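Local structure of B-agarase (Saccharophagus degradans, 4BQ2) at residues 151-156 / 662-667. The protein hydrolyses agarose chains as a family 50 exo-beta-agarase, its catalytic module pairing a carbohydrate-binding-module-like beta domain with a glycoside hydrolase domain. Sequence-based numbering, arbitrary orientation.
Sequences QFVWMW and SYHPGL
Val153 plants its CG1 methyl squarely on the imidazole of His664, 3.3 Å from the ring centroid and only 7° off the ring normal, a close CH-pi contact. CG1 reaches the ring because it stands anti to the backbone N (chi1 178°); the other methyl, CG2, abuts Pro665 CD at 3.9 Å. Both nitrogens of the ring are engaged. His664 NE2 gives a weak, strongly bent hydrogen bond to Trp154 O (2.9 Å, 128° at the hydrogen), whereas ND1 accepts the backbone N-H of Gly666 at 3.0 Å along a straighter path, the donor tilted from the ring plane. This pattern is consistent with the proton on NE2, and with Val153 over one face it probably limits rotation of the imidazole. A further bond, from Ser662 OG to His664 O, lies within the loop itself.

Toward Leu667 the packing becomes looser. Met155, bent at both chi2 and chi3, brings SD obliquely to the His664 ring, 3.8 Å from CE1, and its CE methyl lies 4.2 Å from Leu667 CD2. The same leucine methyl touches the edge of the Trp156 indole near its plane, 3.7 Å from CZ3. Here Trp156 and Leu667 are partly exposed, and a bound glycerol lies close to the leucine side chain, while Val153, His664 and Pro665 are buried.

The contact joins the CBM-like beta domain to the loop between strand 648-652 and helix 673-688 of what is probably the glycoside hydrolase part. Tyr716 also meets the His664 ring, and Gln85 bonds to Leu667 O. Strand 150-155 runs between antiparallel strand 97-104 and parallel strand 110-115, with a classic beta bulge where Met155 and Trp156 both face Thr99.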
ATOM      1  N   GLN A 151      -8.505  -4.288 -19.706  1.00 21.35           N
ATOM      2  CA  GLN A 151      -7.249  -3.531 -19.722  1.00 22.04           C
ATOM      3  C   GLN A 151      -6.392  -3.931 -18.519  1.00 22.34           C
ATOM      4  O   GLN A 151      -6.869  -3.862 -17.380  1.00 22.53           O
ATOM      5  CB  GLN A 151      -7.516  -2.007 -19.719  1.00 23.07           C
ATOM      6  CG  GLN A 151      -6.201  -1.258 -19.830  1.00 24.90           C
ATOM      7  CD  GLN A 151      -6.290   0.233 -20.062  1.00 28.05           C
ATOM      8  OE1 GLN A 151      -7.215   0.923 -19.603  1.00 29.67           O
ATOM      9  NE2 GLN A 151      -5.269   0.757 -20.705  1.00 25.93           N
ATOM     10  N   PHE A 152      -5.150  -4.379 -18.752  1.00 20.27           N
ATOM     11  CA  PHE A 152      -4.208  -4.613 -17.640  1.00 20.56           C
ATOM     12  C   PHE A 152      -4.130  -3.304 -16.861  1.00 21.72           C
ATOM     13  O   PHE A 152      -4.098  -2.196 -17.458  1.00 22.56           O
ATOM     14  CB  PHE A 152      -2.803  -4.956 -18.139  1.00 21.24           C
ATOM     15  CG  PHE A 152      -2.495  -6.439 -18.246  1.00 21.06           C
ATOM     16  CD1 PHE A 152      -1.934  -7.130 -17.169  1.00 21.34           C
ATOM     17  CD2 PHE A 152      -2.668  -7.125 -19.457  1.00 20.85           C
ATOM     18  CE1 PHE A 152      -1.599  -8.489 -17.267  1.00 21.97           C
ATOM     19  CE2 PHE A 152      -2.349  -8.475 -19.564  1.00 19.91           C
ATOM     20  CZ  PHE A 152      -1.802  -9.164 -18.475  1.00 21.35           C
ATOM     21  N   VAL A 153      -4.081  -3.406 -15.538  1.00 17.74           N
ATOM     22  CA  VAL A 153      -4.167  -2.207 -14.717  1.00 18.85           C
ATOM     23  C   VAL A 153      -2.786  -1.634 -14.516  1.00 17.84           C
ATOM     24  O   VAL A 153      -1.842  -2.382 -14.259  1.00 17.34           O
ATOM     25  CB  VAL A 153      -4.754  -2.556 -13.340  1.00 18.08           C
ATOM     26  CG1 VAL A 153      -4.830  -1.362 -12.407  1.00 18.72           C
ATOM     27  CG2 VAL A 153      -6.128  -3.191 -13.515  1.00 18.64           C
ATOM     28  N   TRP A 154      -2.665  -0.310 -14.522  1.00 18.99           N
ATOM     29  CA  TRP A 154      -1.367   0.302 -14.300  1.00 18.18           C
ATOM     30  C   TRP A 154      -0.926   0.111 -12.849  1.00 18.72           C
ATOM     31  O   TRP A 154      -1.714   0.351 -11.929  1.00 21.41           O
ATOM     32  CB  TRP A 154      -1.418   1.802 -14.604  1.00 19.17           C
ATOM     33  CG  TRP A 154      -0.083   2.441 -14.416  1.00 18.61           C
ATOM     34  CD1 TRP A 154       0.290   3.295 -13.416  1.00 19.86           C
ATOM     35  CD2 TRP A 154       1.063   2.264 -15.248  1.00 19.77           C
ATOM     36  NE1 TRP A 154       1.617   3.646 -13.558  1.00 18.72           N
ATOM     37  CE2 TRP A 154       2.110   3.027 -14.684  1.00 19.24           C
ATOM     38  CE3 TRP A 154       1.310   1.528 -16.428  1.00 19.97           C
ATOM     39  CZ2 TRP A 154       3.387   3.108 -15.272  1.00 19.77           C
ATOM     40  CZ3 TRP A 154       2.599   1.598 -17.014  1.00 20.57           C
ATOM     41  CH2 TRP A 154       3.618   2.381 -16.426  1.00 19.67           C
ATOM     42  N   MET A 155       0.340  -0.281 -12.666  1.00 19.25           N
ATOM     43  CA  MET A 155       0.952  -0.452 -11.354  1.00 18.91           C
ATOM     44  C   MET A 155       2.073   0.566 -11.140  1.00 19.71           C
ATOM     45  O   MET A 155       1.984   1.456 -10.255  1.00 21.55           O
ATOM     46  CB  MET A 155       1.445  -1.906 -11.169  1.00 18.50           C
ATOM     47  CG  MET A 155       0.331  -2.943 -11.313  1.00 17.81           C
ATOM     48  SD  MET A 155      -0.925  -2.851 -10.010  1.00 18.57           S
ATOM     49  CE  MET A 155      -0.101  -3.822  -8.744  1.00 18.17           C
ATOM     50  N   TRP A 156       3.134   0.465 -11.937  1.00 19.66           N
ATOM     51  CA  TRP A 156       4.266   1.406 -11.815  1.00 19.25           C
ATOM     52  C   TRP A 156       5.224   1.201 -12.969  1.00 20.22           C
ATOM     53  O   TRP A 156       5.121   0.208 -13.705  1.00 19.19           O
ATOM     54  CB  TRP A 156       5.046   1.166 -10.499  1.00 19.26           C
ATOM     55  CG  TRP A 156       5.241  -0.291 -10.198  1.00 18.90           C
ATOM     56  CD1 TRP A 156       6.129  -1.152 -10.778  1.00 19.03           C
ATOM     57  CD2 TRP A 156       4.498  -1.060  -9.251  1.00 20.06           C
ATOM     58  NE1 TRP A 156       5.988  -2.417 -10.246  1.00 19.50           N
ATOM     59  CE2 TRP A 156       4.983  -2.386  -9.313  1.00 19.94           C
ATOM     60  CE3 TRP A 156       3.461  -0.755  -8.351  1.00 20.73           C
ATOM     61  CZ2 TRP A 156       4.468  -3.411  -8.505  1.00 20.73           C
ATOM     62  CZ3 TRP A 156       2.930  -1.788  -7.559  1.00 21.12           C
ATOM     63  CH2 TRP A 156       3.446  -3.093  -7.638  1.00 20.54           C
ATOM     64  N   SER A 662     -14.809   0.031  -9.431  1.00 17.67           N
ATOM     65  CA  SER A 662     -13.470   0.615  -9.349  1.00 16.99           C
ATOM     66  C   SER A 662     -12.667   0.479 -10.633  1.00 18.41           C
ATOM     67  O   SER A 662     -12.736  -0.517 -11.304  1.00 18.16           O
ATOM     68  CB  SER A 662     -12.663  -0.014  -8.193  1.00 17.60           C
ATOM     69  OG  SER A 662     -11.470   0.722  -7.993  1.00 19.67           O
ATOM     70  N   TYR A 663     -11.831   1.463 -10.918  1.00 18.50           N
ATOM     71  CA  TYR A 663     -10.896   1.350 -12.039  1.00 21.03           C
ATOM     72  C   TYR A 663      -9.625   0.588 -11.691  1.00 21.85           C
ATOM     73  O   TYR A 663      -8.815   0.327 -12.567  1.00 21.78           O
ATOM     74  CB  TYR A 663     -10.473   2.736 -12.491  1.00 22.93           C
ATOM     75  CG  TYR A 663     -11.636   3.657 -12.805  1.00 26.07           C
ATOM     76  CD1 TYR A 663     -12.716   3.203 -13.552  1.00 26.77           C
ATOM     77  CD2 TYR A 663     -11.632   4.985 -12.376  1.00 26.78           C
ATOM     78  CE1 TYR A 663     -13.774   4.037 -13.875  1.00 29.46           C
ATOM     79  CE2 TYR A 663     -12.695   5.824 -12.677  1.00 29.00           C
ATOM     80  CZ  TYR A 663     -13.761   5.347 -13.426  1.00 30.67           C
ATOM     81  OH  TYR A 663     -14.832   6.190 -13.724  1.00 35.20           O
ATOM     82  N   HIS A 664      -9.437   0.274 -10.415  1.00 19.78           N
ATOM     83  CA  HIS A 664      -8.181  -0.308  -9.953  1.00 21.60           C
ATOM     84  C   HIS A 664      -8.505  -1.128  -8.727  1.00 21.94           C
ATOM     85  O   HIS A 664      -9.137  -0.624  -7.786  1.00 21.71           O
ATOM     86  CB  HIS A 664      -7.204   0.811  -9.577  1.00 21.50           C
ATOM     87  CG  HIS A 664      -5.769   0.379  -9.517  1.00 21.14           C
ATOM     88  ND1 HIS A 664      -5.354  -0.773  -8.876  1.00 20.28           N
ATOM     89  CD2 HIS A 664      -4.650   0.972  -9.991  1.00 19.56           C
ATOM     90  CE1 HIS A 664      -4.044  -0.893  -9.006  1.00 20.32           C
ATOM     91  NE2 HIS A 664      -3.594   0.156  -9.672  1.00 20.25           N
ATOM     92  N   PRO A 665      -8.133  -2.409  -8.757  1.00 23.10           N
ATOM     93  CA  PRO A 665      -8.417  -3.281  -7.630  1.00 21.83           C
ATOM     94  C   PRO A 665      -7.568  -2.968  -6.401  1.00 22.69           C
ATOM     95  O   PRO A 665      -8.038  -3.179  -5.283  1.00 24.76           O
ATOM     96  CB  PRO A 665      -8.129  -4.674  -8.161  1.00 22.29           C
ATOM     97  CG  PRO A 665      -7.410  -4.510  -9.445  1.00 22.63           C
ATOM     98  CD  PRO A 665      -7.442  -3.090  -9.870  1.00 21.42           C
ATOM     99  N   GLY A 666      -6.393  -2.376  -6.601  1.00 18.65           N
ATOM    100  CA  GLY A 666      -5.400  -2.224  -5.537  1.00 18.10           C
ATOM    101  C   GLY A 666      -4.132  -3.035  -5.831  1.00 17.46           C
ATOM    102  O   GLY A 666      -3.883  -3.406  -6.968  1.00 15.45           O
ATOM    103  N   LEU A 667      -3.340  -3.348  -4.804  1.00 17.21           N
ATOM    104  CA  LEU A 667      -2.071  -4.086  -5.005  1.00 16.21           C
ATOM    105  C   LEU A 667      -2.191  -5.591  -5.324  1.00 14.86           C
ATOM    106  O   LEU A 667      -1.382  -6.177  -6.049  1.00 15.41           O
ATOM    107  CB  LEU A 667      -1.119  -3.836  -3.802  1.00 16.58           C
ATOM    108  CG  LEU A 667      -0.664  -2.364  -3.773  1.00 19.35           C
ATOM    109  CD1 LEU A 667       0.017  -1.969  -2.470  1.00 19.75           C
ATOM    110  CD2 LEU A 667       0.246  -2.038  -4.973  1.00 20.74           C
TER